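Local coordinates for putative cell surface protein, similar to internalin proteins (Listeria monocytogenes EGD-e, PDB 5KZS) that is of unknown function but is a leucine-rich-repeat cell-surface protein resembling the internalins, at residues A[124-129]-A[147-152]; A[133-138]-A[156-161]. One frame throughout, in Å; residues are numbered along the deposited sequence.

Interaction 1 (A[124-129]-A[147-152]); sequences EMVTIT and DLSQLY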
ATOM      1  N   GLU A 124       9.163 -21.310  -2.888  1.00 86.93           N
ATOM      2  CA  GLU A 124      10.378 -20.495  -2.792  1.00 87.75           C
ATOM      3  C   GLU A 124      10.135 -18.983  -3.048  1.00 85.25           C
ATOM      4  O   GLU A 124      11.092 -18.218  -3.194  1.00 82.91           O
ATOM      5  CB  GLU A 124      11.438 -21.061  -3.744  1.00 88.98           C
ATOM      6  CG  GLU A 124      11.992 -22.404  -3.290  1.00 91.91           C
ATOM      7  CD  GLU A 124      13.085 -22.942  -4.202  1.00 95.50           C
ATOM      8  OE1 GLU A 124      13.478 -22.231  -5.164  1.00 96.91           O
ATOM      9  OE2 GLU A 124      13.558 -24.082  -3.955  1.00 97.70           O
HETATM   10  N   MSE A 125       8.860 -18.571  -3.059  1.00 82.92           N
HETATM   11  CA  MSE A 125       8.431 -17.210  -3.396  1.00 79.94           C
HETATM   12  C   MSE A 125       8.905 -16.273  -2.322  1.00 81.56           C
HETATM   13  O   MSE A 125       8.820 -16.582  -1.130  1.00 83.00           O
HETATM   14  CB  MSE A 125       6.907 -17.199  -3.524  1.00 78.84           C
HETATM   15  CG  MSE A 125       6.300 -15.866  -3.916  1.00 79.37           C
HETATM   16 SE   MSE A 125       6.465 -15.534  -5.836  1.00 82.60          SE
HETATM   17  CE  MSE A 125       4.551 -15.780  -6.219  1.00 84.02           C
ATOM     18  N   VAL A 126       9.430 -15.129  -2.757  1.00 80.79           N
ATOM     19  CA  VAL A 126       9.988 -14.097  -1.882  1.00 79.11           C
ATOM     20  C   VAL A 126       9.248 -12.750  -2.018  1.00 77.38           C
ATOM     21  O   VAL A 126       9.071 -12.070  -1.019  1.00 80.49           O
ATOM     22  CB  VAL A 126      11.520 -13.998  -2.131  1.00 79.45           C
ATOM     23  CG1 VAL A 126      12.122 -12.654  -1.717  1.00 79.94           C
ATOM     24  CG2 VAL A 126      12.232 -15.151  -1.427  1.00 80.04           C
ATOM     25  N   THR A 127       8.793 -12.382  -3.213  1.00 75.45           N
ATOM     26  CA  THR A 127       8.234 -11.056  -3.471  1.00 75.51           C
ATOM     27  C   THR A 127       6.995 -11.135  -4.341  1.00 74.78           C
ATOM     28  O   THR A 127       7.006 -11.824  -5.347  1.00 77.12           O
ATOM     29  CB  THR A 127       9.271 -10.196  -4.219  1.00 76.65           C
ATOM     30  OG1 THR A 127      10.460 -10.107  -3.430  1.00 78.58           O
ATOM     31  CG2 THR A 127       8.735  -8.784  -4.530  1.00 75.90           C
ATOM     32  N   ILE A 128       5.954 -10.395  -3.981  1.00 75.03           N
ATOM     33  CA  ILE A 128       4.735 -10.291  -4.792  1.00 76.45           C
ATOM     34  C   ILE A 128       4.330  -8.835  -4.882  1.00 75.33           C
ATOM     35  O   ILE A 128       4.321  -8.115  -3.883  1.00 75.08           O
ATOM     36  CB  ILE A 128       3.543 -11.098  -4.208  1.00 79.75           C
ATOM     37  CG1 ILE A 128       3.914 -12.580  -4.127  1.00 82.59           C
ATOM     38  CG2 ILE A 128       2.266 -10.906  -5.048  1.00 79.19           C
ATOM     39  CD1 ILE A 128       2.818 -13.484  -3.595  1.00 84.23           C
ATOM     40  N   THR A 129       3.945  -8.431  -6.082  1.00 74.86           N
ATOM     41  CA  THR A 129       3.627  -7.052  -6.362  1.00 75.84           C
ATOM     42  C   THR A 129       2.420  -7.025  -7.279  1.00 76.63           C
ATOM     43  O   THR A 129       2.523  -7.422  -8.437  1.00 78.44           O
ATOM     44  CB  THR A 129       4.825  -6.353  -7.046  1.00 74.57           C
ATOM     45  OG1 THR A 129       6.019  -6.537  -6.264  1.00 72.64           O
ATOM     46  CG2 THR A 129       4.545  -4.868  -7.222  1.00 74.63           C
ATOM     47  N   ASP A 147       8.646 -18.624   2.899  1.00 90.06           N
ATOM     48  CA  ASP A 147       9.765 -17.674   2.754  1.00 90.20           C
ATOM     49  C   ASP A 147       9.378 -16.282   2.207  1.00 86.34           C
ATOM     50  O   ASP A 147      10.269 -15.496   1.874  1.00 86.96           O
ATOM     51  CB  ASP A 147      10.854 -18.297   1.847  1.00 91.90           C
ATOM     52  CG  ASP A 147      11.726 -19.317   2.577  1.00 95.68           C
ATOM     53  OD1 ASP A 147      12.033 -19.113   3.784  1.00 98.30           O
ATOM     54  OD2 ASP A 147      12.119 -20.317   1.930  1.00 95.21           O
ATOM     55  N   LEU A 148       8.081 -15.967   2.121  1.00 82.97           N
ATOM     56  CA  LEU A 148       7.635 -14.686   1.564  1.00 79.91           C
ATOM     57  C   LEU A 148       8.152 -13.562   2.448  1.00 82.25           C
ATOM     58  O   LEU A 148       7.850 -13.567   3.655  1.00 82.85           O
ATOM     59  CB  LEU A 148       6.108 -14.611   1.494  1.00 78.07           C
ATOM     60  CG  LEU A 148       5.473 -13.362   0.870  1.00 76.35           C
ATOM     61  CD1 LEU A 148       5.759 -13.307  -0.616  1.00 77.39           C
ATOM     62  CD2 LEU A 148       3.976 -13.325   1.080  1.00 76.03           C
ATOM     63  N   SER A 149       8.943 -12.636   1.861  1.00 82.85           N
ATOM     64  CA  SER A 149       9.506 -11.476   2.600  1.00 83.35           C
ATOM     65  C   SER A 149       9.107 -10.063   2.146  1.00 79.76           C
ATOM     66  O   SER A 149       9.372  -9.126   2.883  1.00 81.08           O
ATOM     67  CB  SER A 149      11.033 -11.567   2.727  1.00 84.18           C
ATOM     68  OG  SER A 149      11.656 -11.234   1.524  1.00 85.12           O
ATOM     69  N   GLN A 150       8.483  -9.902   0.980  1.00 76.98           N
ATOM     70  CA  GLN A 150       8.005  -8.583   0.531  1.00 76.85           C
ATOM     71  C   GLN A 150       6.640  -8.704  -0.111  1.00 75.92           C
ATOM     72  O   GLN A 150       6.425  -9.623  -0.882  1.00 78.40           O
ATOM     73  CB  GLN A 150       8.952  -7.985  -0.503  1.00 78.09           C
ATOM     74  CG  GLN A 150      10.411  -7.845  -0.083  1.00 80.17           C
ATOM     75  CD  GLN A 150      11.175  -6.851  -0.963  1.00 82.11           C
ATOM     76  OE1 GLN A 150      10.737  -5.717  -1.153  1.00 84.25           O
ATOM     77  NE2 GLN A 150      12.315  -7.267  -1.498  1.00 83.46           N
ATOM     78  N   LEU A 151       5.731  -7.775   0.158  1.00 74.77           N
ATOM     79  CA  LEU A 151       4.382  -7.844  -0.421  1.00 75.89           C
ATOM     80  C   LEU A 151       3.845  -6.455  -0.720  1.00 76.37           C
ATOM     81  O   LEU A 151       3.639  -5.661   0.200  1.00 75.71           O
ATOM     82  CB  LEU A 151       3.444  -8.592   0.532  1.00 78.46           C
ATOM     83  CG  LEU A 151       1.950  -8.721   0.180  1.00 80.35           C
ATOM     84  CD1 LEU A 151       1.775  -9.299  -1.221  1.00 81.26           C
ATOM     85  CD2 LEU A 151       1.206  -9.576   1.197  1.00 79.83           C
ATOM     86  N   TYR A 152       3.630  -6.160  -2.002  1.00 77.16           N
ATOM     87  CA  TYR A 152       3.249  -4.808  -2.444  1.00 78.47           C
ATOM     88  C   TYR A 152       1.839  -4.826  -2.994  1.00 81.24           C
ATOM     89  O   TYR A 152       1.597  -5.382  -4.053  1.00 83.78           O
ATOM     90  CB  TYR A 152       4.227  -4.280  -3.500  1.00 75.02           C
ATOM     91  CG  TYR A 152       5.626  -4.119  -2.974  1.00 73.54           C
ATOM     92  CD1 TYR A 152       6.532  -5.173  -3.011  1.00 74.03           C
ATOM     93  CD2 TYR A 152       6.048  -2.914  -2.423  1.00 73.18           C
ATOM     94  CE1 TYR A 152       7.826  -5.025  -2.532  1.00 72.93           C
ATOM     95  CE2 TYR A 152       7.330  -2.764  -1.927  1.00 71.76           C
ATOM     96  CZ  TYR A 152       8.208  -3.822  -1.983  1.00 71.70           C
ATOM     97  OH  TYR A 152       9.464  -3.667  -1.486  1.00 71.81           O
TER

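Interaction 2 (A[133-138]-A[156-161]); sequences SNLIGA and MMITSD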
ATOM      1  N   SER A 133      -4.040  -2.415  -9.373  1.00 75.45           N
ATOM      2  CA  SER A 133      -5.247  -3.102  -9.816  1.00 77.38           C
ATOM      3  C   SER A 133      -6.190  -3.363  -8.626  1.00 79.94           C
ATOM      4  O   SER A 133      -5.737  -3.690  -7.524  1.00 78.20           O
ATOM      5  CB  SER A 133      -4.851  -4.409 -10.499  1.00 76.06           C
ATOM      6  OG  SER A 133      -3.953  -4.161 -11.568  1.00 75.32           O
ATOM      7  N   ASN A 134      -7.500  -3.221  -8.855  1.00 82.87           N
ATOM      8  CA  ASN A 134      -8.498  -3.462  -7.801  1.00 84.97           C
ATOM      9  C   ASN A 134      -8.396  -4.902  -7.343  1.00 83.55           C
ATOM     10  O   ASN A 134      -8.438  -5.808  -8.183  1.00 84.36           O
ATOM     11  CB  ASN A 134      -9.929  -3.253  -8.302  1.00 89.46           C
ATOM     12  CG  ASN A 134     -10.185  -1.848  -8.809  1.00 93.81           C
ATOM     13  OD1 ASN A 134      -9.619  -0.866  -8.309  1.00 95.30           O
ATOM     14  ND2 ASN A 134     -11.059  -1.742  -9.808  1.00 97.29           N
ATOM     15  N   LEU A 135      -8.260  -5.124  -6.039  1.00 80.43           N
ATOM     16  CA  LEU A 135      -8.246  -6.477  -5.509  1.00 81.25           C
ATOM     17  C   LEU A 135      -9.672  -7.052  -5.536  1.00 83.42           C
ATOM     18  O   LEU A 135     -10.610  -6.398  -5.096  1.00 83.90           O
ATOM     19  CB  LEU A 135      -7.678  -6.505  -4.093  1.00 81.40           C
ATOM     20  CG  LEU A 135      -7.401  -7.890  -3.500  1.00 82.35           C
ATOM     21  CD1 LEU A 135      -6.272  -8.580  -4.244  1.00 82.91           C
ATOM     22  CD2 LEU A 135      -7.048  -7.772  -2.032  1.00 82.82           C
ATOM     23  N   ILE A 136      -9.822  -8.252  -6.099  1.00 85.17           N
ATOM     24  CA  ILE A 136     -11.074  -8.999  -6.056  1.00 87.02           C
ATOM     25  C   ILE A 136     -10.987  -9.888  -4.823  1.00 87.09           C
ATOM     26  O   ILE A 136      -9.994 -10.630  -4.634  1.00 83.61           O
ATOM     27  CB  ILE A 136     -11.323  -9.902  -7.291  1.00 88.21           C
ATOM     28  CG1 ILE A 136     -11.110  -9.139  -8.604  1.00 86.63           C
ATOM     29  CG2 ILE A 136     -12.749 -10.469  -7.246  1.00 89.94           C
ATOM     30  CD1 ILE A 136     -10.958 -10.047  -9.803  1.00 86.51           C
ATOM     31  N   GLY A 137     -12.042  -9.815  -4.009  1.00 88.20           N
ATOM     32  CA  GLY A 137     -12.060 -10.410  -2.693  1.00 87.75           C
ATOM     33  C   GLY A 137     -11.030  -9.803  -1.738  1.00 86.61           C
ATOM     34  O   GLY A 137     -10.876  -8.547  -1.622  1.00 85.00           O
ATOM     35  N   ALA A 138     -10.300 -10.728  -1.098  1.00 85.77           N
ATOM     36  CA  ALA A 138      -9.492 -10.445   0.075  1.00 83.41           C
ATOM     37  C   ALA A 138      -8.126 -11.047  -0.091  1.00 81.88           C
ATOM     38  O   ALA A 138      -7.876 -11.847  -1.006  1.00 81.85           O
ATOM     39  CB  ALA A 138     -10.156 -11.061   1.298  1.00 83.08           C
HETATM   40  N   MSE A 156      -5.041  -0.662  -4.620  1.00 83.04           N
HETATM   41  CA  MSE A 156      -5.922  -1.779  -4.999  1.00 83.35           C
HETATM   42  C   MSE A 156      -7.332  -1.668  -4.462  1.00 83.32           C
HETATM   43  O   MSE A 156      -8.095  -2.596  -4.623  1.00 84.29           O
HETATM   44  CB  MSE A 156      -5.300  -3.098  -4.525  1.00 82.53           C
HETATM   45  CG  MSE A 156      -3.874  -3.289  -5.002  1.00 81.60           C
HETATM   46 SE   MSE A 156      -3.325  -5.160  -4.741  1.00 85.30          SE
HETATM   47  CE  MSE A 156      -4.260  -6.014  -6.241  1.00 82.47           C
HETATM   48  N   MSE A 157      -7.706  -0.547  -3.850  1.00 82.59           N
HETATM   49  CA  MSE A 157      -9.021  -0.405  -3.186  1.00 84.97           C
HETATM   50  C   MSE A 157      -9.236  -1.407  -2.072  1.00 82.29           C
HETATM   51  O   MSE A 157     -10.348  -1.852  -1.846  1.00 82.06           O
HETATM   52  CB  MSE A 157     -10.188  -0.434  -4.172  1.00 89.33           C
HETATM   53  CG  MSE A 157      -9.957   0.575  -5.275  1.00 94.90           C
HETATM   54 SE   MSE A 157     -11.637   0.871  -6.256  1.00105.99          SE
HETATM   55  CE  MSE A 157     -10.913   2.176  -7.550  1.00106.95           C
ATOM     56  N   ILE A 158      -8.162  -1.734  -1.355  1.00 80.71           N
ATOM     57  CA  ILE A 158      -8.196  -2.643  -0.208  1.00 81.93           C
ATOM     58  C   ILE A 158      -8.915  -2.018   0.993  1.00 84.13           C
ATOM     59  O   ILE A 158      -8.661  -0.864   1.334  1.00 84.60           O
ATOM     60  CB  ILE A 158      -6.753  -3.094   0.181  1.00 81.55           C
ATOM     61  CG1 ILE A 158      -6.290  -4.207  -0.769  1.00 82.07           C
ATOM     62  CG2 ILE A 158      -6.650  -3.580   1.631  1.00 82.01           C
ATOM     63  CD1 ILE A 158      -4.801  -4.475  -0.742  1.00 81.68           C
ATOM     64  N   THR A 159      -9.802  -2.796   1.627  1.00 86.68           N
ATOM     65  CA  THR A 159     -10.465  -2.399   2.886  1.00 86.79           C
ATOM     66  C   THR A 159     -10.007  -3.305   4.037  1.00 87.15           C
ATOM     67  O   THR A 159      -9.370  -4.339   3.796  1.00 87.24           O
ATOM     68  CB  THR A 159     -12.009  -2.372   2.748  1.00 87.60           C
ATOM     69  OG1 THR A 159     -12.475  -3.534   2.063  1.00 86.58           O
ATOM     70  CG2 THR A 159     -12.447  -1.136   1.963  1.00 88.29           C
ATOM     71  N   SER A 160     -10.319  -2.902   5.272  1.00 88.21           N
ATOM     72  CA  SER A 160      -9.808  -3.554   6.498  1.00 88.85           C
ATOM     73  C   SER A 160     -10.192  -5.024   6.595  1.00 90.89           C
ATOM     74  O   SER A 160      -9.394  -5.842   7.061  1.00 91.93           O
ATOM     75  CB  SER A 160     -10.301  -2.819   7.747  1.00 89.83           C
ATOM     76  OG  SER A 160      -9.998  -1.430   7.672  1.00 89.72           O
ATOM     77  N   ASP A 161     -11.415  -5.337   6.157  1.00 92.05           N
ATOM     78  CA  ASP A 161     -11.904  -6.727   6.001  1.00 93.13           C
ATOM     79  C   ASP A 161     -11.101  -7.604   5.013  1.00 90.24           C
ATOM     80  O   ASP A 161     -11.155  -8.827   5.115  1.00 90.42           O
ATOM     81  CB  ASP A 161     -13.409  -6.752   5.634  1.00 95.70           C
ATOM     82  CG  ASP A 161     -13.750  -5.844   4.453  1.00 97.88           C
ATOM     83  OD1 ASP A 161     -13.621  -4.595   4.604  1.00100.30           O
ATOM     84  OD2 ASP A 161     -14.133  -6.366   3.381  1.00 96.75           O
TER

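Interaction 1 (A[124-129]-A[147-152])
Ile-128 and Leu-148 meet at about a right angle, at the buried face where the loop residue Leu-148 leads into strand 150-152. The methyl CD1 of Leu-148 is the bump. It lies 4.0 Å from CG1 of Ile-128 and 4.2 Å from CG of the selenomethionine Met-125, so it fills the notch between these two side chains. Its position follows from a CG placed anti to the backbone N (chi1 -177°), which turns the tip back to the neighbouring strand. Leu-151 lies alongside Ile-128 and points the same way. Its CD1 rests 3.9 Å from CB of Ile-128.

On the other face Thr-127 runs beside Gln-150, and Thr-129 beside Tyr-152. OG1 of Thr-129 comes obliquely to the tyrosine ring, 3.6 Å from CD1. CG2 of Thr-129 packs on CB of Tyr-152, while CG2 of Thr-127 lies at the ring edge.

The backbones are zipped in parallel register. Val-126 O is gripped twice, by Ser-149 N at 2.9 Å and by Gln-150 N at 3.0 Å. Gln-150 O then accepts from Ile-128 N, and Ile-128 O from Tyr-152 N in a 2.8 Å bond that is close to straight (167° at the hydrogen).

This is the ladder of a leucine-rich repeat sheet. Strand 100-103 continues it beside 127-129, and strand 174-176 beside 150-152. Met-145 and Phe-142, from the loop before 150-152, pack against Ile-128 and Leu-151 on the buried face.

Interaction 2 (A[133-138]-A[156-161])
Leu-135 and Met-156 are joined by one backbone hydrogen bond and by their side chains. Leu-135 N donates a hydrogen bond to Met-156 O at 2.9 Å. The donor lies in the carbonyl plane, on a lone pair, and the bond is nearly straight (165° at the hydrogen). Weaker CA-H...O contacts flank it. Asn-134 CA approaches the same Met-156 O at 3.3 Å, and Met-156 CA approaches Ser-133 O.

The apolar contacts centre on Leu-135, whose two methyls part. CD1 meets the methyl CE of Met-156 at 3.8 Å. CD2 meets CG1 of Ile-158 at 3.9 Å. The selenomethionine chain of Met-156 bends at its last torsion (chi3 77°), which brings CE back to this leucine and to Ser-133 O.

The side chains of Asn-134 and Met-157 run alongside each other in the same direction. OD1 of Asn-134 lies by the extended end of Met-157, 3.4 Å from each of CG, SE and CE.

Asn-180 OD1 accepts from both Met-156 N and Ile-158 N, so Asn-180, beyond strand 174-176, also holds this loop. One directional bond fixes the backbones, and apolar packing, weak CA-H...O contacts and the Asn-134 to Met-157 contact fill in around it.

Both contacts join the same two successive passes of the chain, so their segments alternate along the sequence. Their centres are 18 Å apart. Interaction 1 lies in the long parallel sheet, where four backbone bonds set the register and side chains divide between a buried apolar face and a partly exposed polar one. Interaction 2 comes just after those strands, where the chain turns away. It has a single backbone bond, less buried surface (342 against 500 Å²) and a mix of buried Met-156 and Ile-158 with exposed Met-157. Regular sheet pairing thus gives way to looser, side-chain-led packing between strand 134-135 with its flanks and the loop 156-161.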